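PDB 6N6Q: cytochrome P450 (CYP102L1) from Mycobacterium phage Adler, which probably acts as a haem-dependent monooxygenase, using its iron protoporphyrin to activate oxygen for substrate oxidation. Local coordinates for residues D47-Q52 with Y363-N368; P83-L88 with M96-N101; Y171-L176 with R225-K230; I287-H292 with W342-G347. All coordinates share one frame; numbering follows the deposited sequence.

Contact 1: residues D47-Q52 with Y363-N368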
# COMPACT_ATOMS: atom_id res chain seq x y z
N ASP A 47 -16.70 -20.77 10.78
CA ASP A 47 -17.00 -21.25 9.43
C ASP A 47 -17.06 -20.12 8.41
O ASP A 47 -17.88 -20.13 7.50
CB ASP A 47 -18.32 -22.03 9.42
CG ASP A 47 -18.13 -23.48 9.81
OD1 ASP A 47 -17.15 -24.10 9.34
OD2 ASP A 47 -18.97 -24.01 10.57
N GLY A 48 -16.17 -19.13 8.55
CA GLY A 48 -16.05 -18.07 7.56
C GLY A 48 -16.61 -16.72 7.97
O GLY A 48 -16.44 -15.76 7.21
N ILE A 49 -17.26 -16.62 9.12
CA ILE A 49 -17.80 -15.34 9.58
C ILE A 49 -18.07 -15.46 11.07
O ILE A 49 -18.46 -16.52 11.57
CB ILE A 49 -19.06 -14.94 8.78
CG1 ILE A 49 -19.46 -13.49 9.09
CG2 ILE A 49 -20.21 -15.90 9.06
CD1 ILE A 49 -20.63 -12.99 8.26
N PHE A 50 -17.87 -14.36 11.80
CA PHE A 50 -17.97 -14.35 13.25
C PHE A 50 -17.89 -12.90 13.73
O PHE A 50 -17.78 -11.96 12.93
CB PHE A 50 -16.88 -15.20 13.89
CG PHE A 50 -15.49 -14.78 13.52
CD1 PHE A 50 -14.91 -15.23 12.34
CD2 PHE A 50 -14.76 -13.94 14.34
CE1 PHE A 50 -13.63 -14.85 11.99
CE2 PHE A 50 -13.48 -13.55 13.99
CZ PHE A 50 -12.91 -14.00 12.82
N GLU A 51 -17.94 -12.73 15.05
CA GLU A 51 -17.76 -11.44 15.70
C GLU A 51 -16.53 -11.47 16.59
O GLU A 51 -16.11 -12.54 17.06
CB GLU A 51 -18.98 -11.06 16.56
CG GLU A 51 -20.25 -10.74 15.79
CD GLU A 51 -21.39 -10.38 16.72
OE1 GLU A 51 -21.42 -10.91 17.86
OE2 GLU A 51 -22.24 -9.55 16.34
N GLN A 52 -15.95 -10.30 16.83
CA GLN A 52 -14.79 -10.20 17.70
C GLN A 52 -14.59 -8.75 18.13
O GLN A 52 -14.70 -7.83 17.32
CB GLN A 52 -13.53 -10.71 17.00
CG GLN A 52 -12.31 -10.77 17.90
CD GLN A 52 -12.55 -11.67 19.10
OE1 GLN A 52 -13.12 -12.75 18.98
NE2 GLN A 52 -12.11 -11.21 20.28
N TYR A 363 -27.32 -15.11 8.14
CA TYR A 363 -26.59 -13.85 8.26
C TYR A 363 -27.31 -12.73 7.51
O TYR A 363 -26.99 -12.45 6.35
CB TYR A 363 -25.16 -14.00 7.74
CG TYR A 363 -24.47 -15.27 8.19
CD1 TYR A 363 -24.23 -15.52 9.53
CD2 TYR A 363 -24.03 -16.21 7.26
CE1 TYR A 363 -23.60 -16.67 9.95
CE2 TYR A 363 -23.39 -17.37 7.67
CZ TYR A 363 -23.18 -17.60 9.01
OH TYR A 363 -22.55 -18.75 9.42
N ALA A 364 -28.28 -12.10 8.15
CA ALA A 364 -28.97 -10.97 7.57
C ALA A 364 -28.25 -9.68 7.93
O ALA A 364 -27.63 -9.56 8.99
CB ALA A 364 -30.42 -10.91 8.06
N PHE A 365 -28.33 -8.70 7.03
CA PHE A 365 -27.67 -7.42 7.23
C PHE A 365 -28.61 -6.30 6.80
O PHE A 365 -29.07 -6.27 5.66
CB PHE A 365 -26.35 -7.34 6.45
CG PHE A 365 -25.29 -8.27 6.96
CD1 PHE A 365 -24.50 -7.91 8.04
CD2 PHE A 365 -25.09 -9.51 6.36
CE1 PHE A 365 -23.52 -8.77 8.51
CE2 PHE A 365 -24.12 -10.37 6.83
CZ PHE A 365 -23.33 -10.00 7.91
N LYS A 366 -28.89 -5.39 7.73
CA LYS A 366 -29.61 -4.17 7.40
C LYS A 366 -28.69 -3.23 6.62
O LYS A 366 -27.47 -3.30 6.72
CB LYS A 366 -30.11 -3.51 8.69
CG LYS A 366 -30.63 -2.08 8.57
CD LYS A 366 -31.84 -1.98 7.65
CE LYS A 366 -32.24 -0.53 7.45
NZ LYS A 366 -31.05 0.34 7.22
N LYS A 367 -29.30 -2.38 5.80
CA LYS A 367 -28.56 -1.36 5.06
C LYS A 367 -27.66 -0.57 6.01
O LYS A 367 -28.06 -0.23 7.13
CB LYS A 367 -29.52 -0.43 4.33
CG LYS A 367 -28.85 0.74 3.63
CD LYS A 367 -29.88 1.66 2.98
CE LYS A 367 -29.21 2.90 2.40
NZ LYS A 367 -30.20 3.81 1.76
N ASN A 368 -26.44 -0.28 5.54
CA ASN A 368 -25.38 0.43 6.25
C ASN A 368 -24.74 -0.39 7.36
O ASN A 368 -23.93 0.16 8.13
CB ASN A 368 -25.87 1.77 6.83
CG ASN A 368 -26.12 2.81 5.76
OD1 ASN A 368 -25.56 2.74 4.66
ND2 ASN A 368 -26.97 3.78 6.06
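Ile49, on an edge strand, 49-53, of the P450 beta1 sheet, packs against Tyr363 and Phe365 at the small beta hairpin built from strands 356-357 and 364-365. The contact thus joins two separate sheets of the beta-rich part of the cytochrome P450 fold through side chains. The two backbones stay well apart, with Ile49 CA 9.0 Å from Tyr363 CA, and no backbone pairing links them. Ile49 spans the gap with both of its branches. Its methyl CG2 lies over one face of the Tyr363 ring, 3.7 Å from the ring centroid and 22° off the normal, a CH-pi contact displaced toward the phenol end: the closest ring atom is Tyr363 CZ, at 3.4 Å from CG2. The longer branch goes the other way. With CG1 anti to the backbone N (chi1 -169°) and CD1 extended beyond it, the chain carries its terminal methyl to the edge of the Phe365 ring. One isoleucine therefore serves two aromatic rings differently, face-on at Tyr363 and edge-on at Phe365. Ile358 of the hairpin touches both Ile49 and Phe365, while Val60 and Val62 of the adjacent beta1 strand pack on Ile49, so this aliphatic side chain is buried. Trp77 meets Phe365 edge-to-face, adding a further aromatic neighbour. On the beta1 side, Gly48 and Phe50 bond through their backbones to Asp63 and Val61, which fixes the strand that presents Ile49. At the Phe365 end the meeting is looser, Ile49 CD1 standing 4.0 Å from Phe365 CZ near the plane of the ring.

Contact 2: residues P83-L88 with M96-N101. With HEM (protoporphyrin IX containing Fe), chain E; CAC (cacodylate ion), chain F.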
# COMPACT_ATOMS: atom_id res chain seq x y z
N PRO A 83 -13.19 2.07 10.77
CA PRO A 83 -12.78 2.90 11.92
C PRO A 83 -11.46 3.62 11.71
O PRO A 83 -11.40 4.85 11.86
CB PRO A 83 -12.70 1.88 13.07
CG PRO A 83 -13.64 0.79 12.67
CD PRO A 83 -13.53 0.69 11.18
N THR A 84 -10.40 2.90 11.35
CA THR A 84 -9.10 3.53 11.15
C THR A 84 -9.14 4.53 10.00
O THR A 84 -8.53 5.61 10.08
CB THR A 84 -8.02 2.48 10.92
OG1 THR A 84 -8.47 1.56 9.91
CG2 THR A 84 -7.73 1.72 12.21
N LEU A 85 -9.84 4.19 8.92
CA LEU A 85 -10.00 5.14 7.82
C LEU A 85 -10.70 6.41 8.30
O LEU A 85 -10.34 7.52 7.87
CB LEU A 85 -10.79 4.51 6.67
CG LEU A 85 -9.98 3.68 5.68
CD1 LEU A 85 -10.84 3.31 4.48
CD2 LEU A 85 -8.74 4.44 5.24
N HIS A 86 -11.69 6.27 9.18
CA HIS A 86 -12.35 7.45 9.73
C HIS A 86 -11.38 8.28 10.56
O HIS A 86 -11.46 9.51 10.57
CB HIS A 86 -13.55 7.03 10.58
CG HIS A 86 -14.24 8.17 11.26
ND1 HIS A 86 -15.20 8.93 10.63
CD2 HIS A 86 -14.10 8.69 12.50
CE1 HIS A 86 -15.62 9.87 11.46
NE2 HIS A 86 -14.97 9.74 12.60
N LYS A 87 -10.45 7.62 11.25
CA LYS A 87 -9.48 8.35 12.06
C LYS A 87 -8.42 9.02 11.19
O LYS A 87 -7.83 10.03 11.60
CB LYS A 87 -8.84 7.41 13.08
CG LYS A 87 -9.83 6.85 14.08
CD LYS A 87 -9.53 5.39 14.43
CE LYS A 87 -8.24 5.25 15.21
NZ LYS A 87 -8.32 5.95 16.52
N LEU A 88 -8.17 8.49 9.99
CA LEU A 88 -7.23 9.11 9.07
C LEU A 88 -7.79 10.35 8.39
O LEU A 88 -7.04 11.06 7.72
CB LEU A 88 -6.79 8.10 8.01
CG LEU A 88 -5.84 7.00 8.50
CD1 LEU A 88 -5.44 6.10 7.34
CD2 LEU A 88 -4.62 7.60 9.17
N MET A 96 -9.33 10.74 -1.72
CA MET A 96 -9.94 9.56 -2.34
C MET A 96 -9.94 8.35 -1.42
O MET A 96 -10.81 7.49 -1.54
CB MET A 96 -9.21 9.22 -3.65
CG MET A 96 -9.58 10.12 -4.82
SD MET A 96 -8.94 9.50 -6.39
CE MET A 96 -9.71 7.89 -6.46
N PHE A 97 -8.98 8.27 -0.50
CA PHE A 97 -8.86 7.07 0.33
C PHE A 97 -9.78 7.13 1.54
O PHE A 97 -10.33 6.10 1.95
CB PHE A 97 -7.40 6.90 0.75
CG PHE A 97 -7.08 5.54 1.31
CD1 PHE A 97 -7.45 4.39 0.63
CD2 PHE A 97 -6.37 5.41 2.49
CE1 PHE A 97 -7.14 3.14 1.14
CE2 PHE A 97 -6.06 4.16 3.00
CZ PHE A 97 -6.45 3.03 2.33
N THR A 98 -9.98 8.31 2.11
CA THR A 98 -10.74 8.46 3.35
C THR A 98 -12.09 9.13 3.16
O THR A 98 -12.81 9.34 4.14
CB THR A 98 -9.92 9.25 4.37
OG1 THR A 98 -9.46 10.48 3.79
CG2 THR A 98 -8.71 8.43 4.83
N ALA A 99 -12.47 9.48 1.93
CA ALA A 99 -13.75 10.14 1.71
C ALA A 99 -14.89 9.14 1.75
O ALA A 99 -14.74 7.97 1.39
CB ALA A 99 -13.75 10.87 0.36
N TYR A 100 -16.05 9.61 2.22
CA TYR A 100 -17.25 8.79 2.18
C TYR A 100 -17.74 8.66 0.74
O TYR A 100 -17.39 9.45 -0.14
CB TYR A 100 -18.34 9.39 3.06
CG TYR A 100 -17.94 9.57 4.51
CD1 TYR A 100 -17.70 8.47 5.32
CD2 TYR A 100 -17.83 10.84 5.06
CE1 TYR A 100 -17.34 8.63 6.65
CE2 TYR A 100 -17.47 11.01 6.39
CZ TYR A 100 -17.22 9.90 7.17
OH TYR A 100 -16.87 10.07 8.49
N ASN A 101 -18.58 7.65 0.51
CA ASN A 101 -19.12 7.44 -0.83
C ASN A 101 -20.02 8.59 -1.25
O ASN A 101 -20.06 8.94 -2.43
CB ASN A 101 -19.88 6.11 -0.88
CG ASN A 101 -19.03 4.94 -0.44
OD1 ASN A 101 -18.16 4.47 -1.17
ND2 ASN A 101 -19.29 4.45 0.77
CHA HEM E . -7.16 1.95 -2.32
CHB HEM E . -3.93 -1.59 -1.48
CHC HEM E . -0.47 1.07 -3.64
CHD HEM E . -3.53 4.85 -3.78
C1A HEM E . -6.61 0.74 -1.92
C2A HEM E . -7.31 -0.38 -1.31
C3A HEM E . -6.42 -1.34 -1.09
C4A HEM E . -5.12 -0.88 -1.54
CMA HEM E . -6.73 -2.71 -0.45
CAA HEM E . -8.81 -0.45 -0.98
CBA HEM E . -9.03 0.16 0.41
CGA HEM E . -10.45 -0.05 0.86
O1A HEM E . -11.22 -0.76 0.17
O2A HEM E . -10.82 0.51 1.93
C1B HEM E . -2.73 -1.20 -2.05
C2B HEM E . -1.55 -2.03 -2.18
C3B HEM E . -0.59 -1.30 -2.78
C4B HEM E . -1.14 0.02 -3.04
CMB HEM E . -1.49 -3.50 -1.69
CAB HEM E . 0.86 -1.69 -3.16
CBB HEM E . 1.44 -2.87 -2.92
C1C HEM E . -0.99 2.32 -3.90
C2C HEM E . -0.33 3.40 -4.60
C3C HEM E . -1.16 4.45 -4.65
C4C HEM E . -2.39 4.08 -3.97
CMC HEM E . 1.09 3.37 -5.20
CAC HEM E . -0.79 5.79 -5.32
CBC HEM E . -1.63 6.83 -5.40
C1D HEM E . -4.78 4.40 -3.41
C2D HEM E . -6.00 5.19 -3.34
C3D HEM E . -6.99 4.39 -2.94
C4D HEM E . -6.46 3.06 -2.73
CMD HEM E . -6.11 6.70 -3.67
CAD HEM E . -8.47 4.82 -2.73
CBD HEM E . -9.22 4.76 -4.05
CGD HEM E . -10.68 5.08 -3.83
O1D HEM E . -11.32 5.64 -4.76
O2D HEM E . -11.20 4.78 -2.73
NA HEM E . -5.28 0.39 -2.04
NB HEM E . -2.44 0.04 -2.58
NC HEM E . -2.25 2.77 -3.54
ND HEM E . -5.11 3.11 -3.03
FE HEM E . -3.72 1.62 -2.67
AS CAC F . -21.09 6.75 3.20
O1 CAC F . -21.21 7.95 1.97
O2 CAC F . -19.79 5.61 3.25
C1 CAC F . -21.17 7.64 4.89
C2 CAC F . -22.75 5.79 3.22
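Leu85 and Thr98 bring the two backbones close, their CA atoms only 5.6 Å apart where the short helix 83-87 passes the irregular segment 96-101. Thr98 sets its methyl against the helix, CG2 lying 3.6 Å from the carbonyl Leu85 O and 3.7 Å from Leu88 CB. Its hydroxyl takes another course and bonds to Gly93 O, so the methyl does the packing while the polar end is satisfied by the backbone. Leu85 and Phe97 cross at about a right angle: Leu85 CD2 sits over one face of the Phe97 ring, 4.0 Å from the centroid and 30° off the normal. In cytochromes P450 this is the B-C loop region with its B' helix, which borders the haem, and here Leu85, Met96 and Phe97 belong to the haem pocket. Phe97 has CG anti to the backbone N (chi1 -165°), which swings the ring between Leu85 and the porphyrin; its edge carbon CD1 comes to 3.5 Å from haem CAD, at the root of a propionate. Leu85 CD1 approaches the other propionate, at 3.8 Å from haem O2A. Those propionates also receive hydrogen bonds from Lys79, Trp106 and Arg417, and Lys79 NZ additionally holds Phe97 O. Farther from the haem, His86 and Tyr100 close the contact with its one polar link, a hydrogen bond of 2.9 Å between His86 ND1 and Tyr100 OH, the hydroxyl oxygen lying in the plane of the imidazole. Beside Tyr100, a cacodylate ion, probably from the crystallisation liquor, accepts a weak bond from Asn101 ND2.

Contact 3: residues Y171-L176 with R225-K230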
# COMPACT_ATOMS: atom_id res chain seq x y z
N TYR A 171 8.11 16.60 -7.33
CA TYR A 171 8.63 17.21 -6.12
C TYR A 171 9.51 16.20 -5.38
O TYR A 171 9.19 15.01 -5.32
CB TYR A 171 7.51 17.69 -5.20
CG TYR A 171 7.98 18.62 -4.11
CD1 TYR A 171 8.10 19.99 -4.33
CD2 TYR A 171 8.33 18.13 -2.85
CE1 TYR A 171 8.54 20.84 -3.34
CE2 TYR A 171 8.77 18.98 -1.85
CZ TYR A 171 8.87 20.33 -2.11
OH TYR A 171 9.32 21.18 -1.12
N GLN A 172 10.61 16.69 -4.83
CA GLN A 172 11.57 15.86 -4.11
C GLN A 172 11.57 16.25 -2.64
O GLN A 172 11.68 17.43 -2.31
CB GLN A 172 12.97 16.00 -4.70
CG GLN A 172 14.06 15.29 -3.92
CD GLN A 172 15.39 15.26 -4.65
OE1 GLN A 172 15.43 15.12 -5.87
NE2 GLN A 172 16.48 15.40 -3.90
N PHE A 173 11.44 15.25 -1.76
CA PHE A 173 11.48 15.47 -0.32
C PHE A 173 12.82 15.12 0.29
O PHE A 173 13.34 15.88 1.12
CB PHE A 173 10.38 14.66 0.37
CG PHE A 173 9.00 15.18 0.11
CD1 PHE A 173 8.57 16.36 0.69
CD2 PHE A 173 8.12 14.48 -0.70
CE1 PHE A 173 7.30 16.84 0.46
CE2 PHE A 173 6.84 14.96 -0.93
CZ PHE A 173 6.43 16.14 -0.35
N ASN A 174 13.41 13.99 -0.09
CA ASN A 174 14.68 13.55 0.44
C ASN A 174 15.60 13.10 -0.69
O ASN A 174 15.14 12.71 -1.76
CB ASN A 174 14.51 12.39 1.44
CG ASN A 174 14.03 12.86 2.80
OD1 ASN A 174 14.50 13.87 3.32
ND2 ASN A 174 13.09 12.12 3.38
N ASN A 175 16.90 13.18 -0.43
CA ASN A 175 17.91 12.58 -1.28
C ASN A 175 18.26 11.22 -0.69
O ASN A 175 18.67 11.13 0.47
CB ASN A 175 19.15 13.47 -1.38
CG ASN A 175 20.20 12.90 -2.31
OD1 ASN A 175 21.11 12.20 -1.88
ND2 ASN A 175 20.08 13.20 -3.60
N LEU A 176 18.08 10.16 -1.48
CA LEU A 176 18.22 8.81 -0.95
C LEU A 176 19.64 8.51 -0.50
O LEU A 176 19.85 7.69 0.40
CB LEU A 176 17.76 7.78 -1.99
CG LEU A 176 16.29 7.91 -2.41
CD1 LEU A 176 15.91 6.79 -3.36
CD2 LEU A 176 15.37 7.92 -1.20
N ARG A 225 -0.26 21.62 5.77
CA ARG A 225 -1.13 22.31 4.81
C ARG A 225 -0.37 23.42 4.08
O ARG A 225 -0.61 23.66 2.89
CB ARG A 225 -2.35 22.89 5.54
CG ARG A 225 -3.26 23.73 4.66
CD ARG A 225 -3.93 22.88 3.59
NE ARG A 225 -4.61 21.73 4.17
CZ ARG A 225 -5.28 20.82 3.47
NH1 ARG A 225 -5.38 20.94 2.15
NH2 ARG A 225 -5.86 19.80 4.08
N ALA A 226 0.54 24.10 4.77
CA ALA A 226 1.29 25.18 4.13
C ALA A 226 2.27 24.64 3.10
O ALA A 226 2.49 25.28 2.07
CB ALA A 226 2.03 26.01 5.18
N GLU A 227 2.86 23.47 3.35
CA GLU A 227 3.83 22.92 2.41
C GLU A 227 3.14 22.42 1.14
O GLU A 227 3.66 22.61 0.04
CB GLU A 227 4.63 21.80 3.07
CG GLU A 227 5.66 21.16 2.15
CD GLU A 227 7.07 21.21 2.72
OE1 GLU A 227 7.30 22.02 3.64
OE2 GLU A 227 7.93 20.44 2.26
N VAL A 228 1.98 21.77 1.28
CA VAL A 228 1.28 21.29 0.09
C VAL A 228 0.69 22.45 -0.69
O VAL A 228 0.59 22.39 -1.92
CB VAL A 228 0.21 20.24 0.46
CG1 VAL A 228 0.87 18.97 1.00
CG2 VAL A 228 -0.77 20.80 1.47
N ASP A 229 0.28 23.52 -0.00
CA ASP A 229 -0.17 24.71 -0.71
C ASP A 229 0.96 25.33 -1.52
O ASP A 229 0.75 25.81 -2.64
CB ASP A 229 -0.74 25.74 0.28
CG ASP A 229 -2.11 25.35 0.79
OD1 ASP A 229 -2.83 24.62 0.09
OD2 ASP A 229 -2.47 25.79 1.91
N LYS A 230 2.18 25.33 -0.97
CA LYS A 230 3.32 25.87 -1.70
C LYS A 230 3.61 25.03 -2.94
O LYS A 230 3.97 25.57 -3.99
CB LYS A 230 4.54 25.94 -0.79
CG LYS A 230 5.71 26.71 -1.39
CD LYS A 230 6.75 27.06 -0.33
CE LYS A 230 7.83 27.97 -0.90
NZ LYS A 230 8.79 28.43 0.14
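Glu227 carries this slight contact alone on its side, reaching from helix 212-237, the G helix of the cytochrome P450 fold, to Tyr171 and Phe173 in the loop that joins the E and F helices. The second segment begins with Arg225, which faces other company: its guanidinium is held by Asn266 O and Asn270 OD1 near the start of the long helix 265-296. Two residues on, Glu227 points at the loop. Its CG is anti to the backbone N, which sends the chain straight out from the helix, and a bend at chi2 (124°) then swings the carboxylate toward the two rings, with OE2 nearest to them. That oxygen stops 3.7 Å from Tyr171 OH, beyond hydrogen-bonding length, and meets the tyrosine ring obliquely with the two planes 69° apart. Toward Phe173 the carboxylate is nearly coplanar with the ring, at 13°, and OE2 lies at its edge, 4.1 Å from Phe173 CE1. An oxygen near the plane of a phenyl ring faces its slightly positive C-H rim, so the approach is probably mildly attractive at best. Val228 turns from the loop and packs on Phe184 of the F helix, a residue that also touches Glu227 and meets the Phe173 ring. Asp229 again looks toward helix 265-296, where its OD1 accepts a bond from Asn265 ND2. What Glu227 meets is a T-shaped (edge-to-face) aromatic pair within the loop: the Tyr171 ring stands edge-on over a face of Phe173, with Tyr171 CD2 3.6 Å above the centre of the phenyl plane.

Contact 4: residues I287-H292 with W342-G347. With HEM (protoporphyrin IX containing Fe), chain E.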
# COMPACT_ATOMS: atom_id res chain seq x y z
N ILE A 287 7.64 -4.59 -1.02
CA ILE A 287 9.01 -4.79 -1.49
C ILE A 287 9.86 -5.43 -0.39
O ILE A 287 10.66 -6.34 -0.65
CB ILE A 287 9.62 -3.46 -1.97
CG1 ILE A 287 8.91 -2.96 -3.22
CG2 ILE A 287 11.11 -3.61 -2.23
CD1 ILE A 287 9.23 -1.53 -3.58
N ALA A 288 9.69 -4.97 0.85
CA ALA A 288 10.45 -5.52 1.96
C ALA A 288 10.13 -7.00 2.18
O ALA A 288 11.02 -7.80 2.49
CB ALA A 288 10.19 -4.72 3.23
N PHE A 289 8.86 -7.38 2.01
CA PHE A 289 8.49 -8.79 2.10
C PHE A 289 9.13 -9.59 0.97
O PHE A 289 9.66 -10.68 1.20
CB PHE A 289 6.97 -8.95 2.07
CG PHE A 289 6.32 -8.82 3.42
CD1 PHE A 289 6.57 -9.76 4.41
CD2 PHE A 289 5.44 -7.78 3.69
CE1 PHE A 289 5.96 -9.65 5.65
CE2 PHE A 289 4.83 -7.67 4.92
CZ PHE A 289 5.09 -8.60 5.91
N ALA A 290 9.08 -9.06 -0.26
CA ALA A 290 9.66 -9.77 -1.39
C ALA A 290 11.17 -9.89 -1.26
O ALA A 290 11.75 -10.90 -1.69
CB ALA A 290 9.29 -9.08 -2.70
N LEU A 291 11.83 -8.88 -0.69
CA LEU A 291 13.26 -8.98 -0.45
C LEU A 291 13.58 -10.06 0.58
O LEU A 291 14.58 -10.78 0.45
CB LEU A 291 13.82 -7.63 -0.00
CG LEU A 291 13.97 -6.59 -1.11
CD1 LEU A 291 14.51 -5.28 -0.55
CD2 LEU A 291 14.88 -7.12 -2.20
N HIS A 292 12.74 -10.20 1.60
CA HIS A 292 12.95 -11.24 2.60
C HIS A 292 12.83 -12.63 1.98
O HIS A 292 13.69 -13.49 2.18
CB HIS A 292 11.96 -11.09 3.75
CG HIS A 292 11.85 -12.31 4.61
ND1 HIS A 292 12.81 -12.65 5.54
CD2 HIS A 292 10.92 -13.29 4.66
CE1 HIS A 292 12.46 -13.78 6.14
NE2 HIS A 292 11.31 -14.19 5.62
N TRP A 342 1.36 -12.26 2.63
CA TRP A 342 1.31 -11.13 3.54
C TRP A 342 0.80 -9.91 2.80
O TRP A 342 1.58 -9.09 2.30
CB TRP A 342 2.68 -10.85 4.16
CG TRP A 342 3.13 -11.93 5.09
CD1 TRP A 342 4.00 -12.94 4.81
CD2 TRP A 342 2.71 -12.13 6.45
NE1 TRP A 342 4.16 -13.75 5.91
CE2 TRP A 342 3.38 -13.27 6.93
CE3 TRP A 342 1.84 -11.44 7.30
CZ2 TRP A 342 3.20 -13.75 8.23
CZ3 TRP A 342 1.67 -11.92 8.59
CH2 TRP A 342 2.35 -13.06 9.04
N PRO A 343 -0.52 -9.74 2.71
CA PRO A 343 -1.07 -8.55 2.06
C PRO A 343 -0.87 -7.32 2.93
O PRO A 343 -1.44 -7.23 4.02
CB PRO A 343 -2.55 -8.89 1.87
CG PRO A 343 -2.84 -10.01 2.83
CD PRO A 343 -1.55 -10.51 3.43
N VAL A 344 -0.04 -6.38 2.46
CA VAL A 344 0.28 -5.20 3.26
C VAL A 344 -0.99 -4.43 3.61
O VAL A 344 -1.09 -3.84 4.69
CB VAL A 344 1.31 -4.32 2.53
CG1 VAL A 344 2.64 -5.05 2.44
CG2 VAL A 344 0.81 -3.93 1.15
N ALA A 345 -1.97 -4.43 2.71
CA ALA A 345 -3.31 -3.99 3.07
C ALA A 345 -4.10 -5.22 3.50
O ALA A 345 -4.70 -5.89 2.66
CB ALA A 345 -3.99 -3.27 1.90
N PRO A 346 -4.12 -5.55 4.79
CA PRO A 346 -4.61 -6.87 5.22
C PRO A 346 -6.10 -7.05 5.05
O PRO A 346 -6.58 -8.19 5.19
CB PRO A 346 -4.20 -6.93 6.69
CG PRO A 346 -4.24 -5.50 7.13
CD PRO A 346 -3.79 -4.68 5.95
N GLY A 347 -6.86 -6.00 4.78
CA GLY A 347 -8.29 -6.15 4.61
C GLY A 347 -8.94 -4.82 4.32
O GLY A 347 -8.30 -3.77 4.31
CHA HEM E . -7.16 1.95 -2.32
CHB HEM E . -3.93 -1.59 -1.48
CHC HEM E . -0.47 1.07 -3.64
CHD HEM E . -3.53 4.85 -3.78
C1A HEM E . -6.61 0.74 -1.92
C2A HEM E . -7.31 -0.38 -1.31
C3A HEM E . -6.42 -1.34 -1.09
C4A HEM E . -5.12 -0.88 -1.54
CMA HEM E . -6.73 -2.71 -0.45
CAA HEM E . -8.81 -0.45 -0.98
CBA HEM E . -9.03 0.16 0.41
CGA HEM E . -10.45 -0.05 0.86
O1A HEM E . -11.22 -0.76 0.17
O2A HEM E . -10.82 0.51 1.93
C1B HEM E . -2.73 -1.20 -2.05
C2B HEM E . -1.55 -2.03 -2.18
C3B HEM E . -0.59 -1.30 -2.78
C4B HEM E . -1.14 0.02 -3.04
CMB HEM E . -1.49 -3.50 -1.69
CAB HEM E . 0.86 -1.69 -3.16
CBB HEM E . 1.44 -2.87 -2.92
C1C HEM E . -0.99 2.32 -3.90
C2C HEM E . -0.33 3.40 -4.60
C3C HEM E . -1.16 4.45 -4.65
C4C HEM E . -2.39 4.08 -3.97
CMC HEM E . 1.09 3.37 -5.20
CAC HEM E . -0.79 5.79 -5.32
CBC HEM E . -1.63 6.83 -5.40
C1D HEM E . -4.78 4.40 -3.41
C2D HEM E . -6.00 5.19 -3.34
C3D HEM E . -6.99 4.39 -2.94
C4D HEM E . -6.46 3.06 -2.73
CMD HEM E . -6.11 6.70 -3.67
CAD HEM E . -8.47 4.82 -2.73
CBD HEM E . -9.22 4.76 -4.05
CGD HEM E . -10.68 5.08 -3.83
O1D HEM E . -11.32 5.64 -4.76
O2D HEM E . -11.20 4.78 -2.73
NA HEM E . -5.28 0.39 -2.04
NB HEM E . -2.44 0.04 -2.58
NC HEM E . -2.25 2.77 -3.54
ND HEM E . -5.11 3.11 -3.03
FE HEM E . -3.72 1.62 -2.67
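Phe289 and Trp342 meet because both hold CG beside the backbone N and anti to the carbonyl carbon, with chi1 of -86° in the phenylalanine and -68° in the tryptophan; each side chain is thereby aimed into the gap between helix 265-296 and the loop that follows the K helix. Trp342, the first residue to leave helical geometry after helix 329-341, lays its CB over the centre of the Phe289 ring, 3.7 Å from the centroid, as a CH-pi contact. The indole is carried past the phenyl by the same step. Its five-membered ring is almost exactly parallel to Phe289, with planes at 1°, but the centroids lie 4.8 Å apart and the rings barely overlap; the closest approach is Phe289 CE1 to Trp342 CG, at 3.7 Å. Val344 completes the contact from another direction, its CG1 near the plane of the phenyl ring and 4.1 Å from Phe289 CD2. The second methyl of Val344 is turned to the haem, CG2 lying 3.7 Å from haem CMB, and Ala345 CB comes equally near to haem CMA. In P450s this loop commonly borders the substrate cavity, and Val344 also touches Thr282, Asn285 and Ala286 farther back along helix 265-296. Pro460 packs on Phe289, and His376 meets the indole with its ring. The chemistry across the contact is wholly apolar, so helix and loop are held by shape and dispersion, and Val344, with one methyl on Phe289 and the other on the porphyrin, passes that packing directly to the haem.

How the contacts relate
Contacts 2 and 4 both touch the haem, contact 2 at the propionates and ring edge and contact 4 at two methyl groups; their centres are 22 Å apart and their nearest atoms about 7 Å. Contact 3 lies farther out, the side chain of Phe173 being about 13 Å from the haem, among the helices that pack outside helix 265-296. Contact 1 lies on the opposite side of the chain's centre from contact 3, 43 Å away between centres, yet its nearest atoms come within about 8 Å of contact 2. Along the chain, residues 47-52 and 363-368 bracket the other three contacts, which follow one another in series.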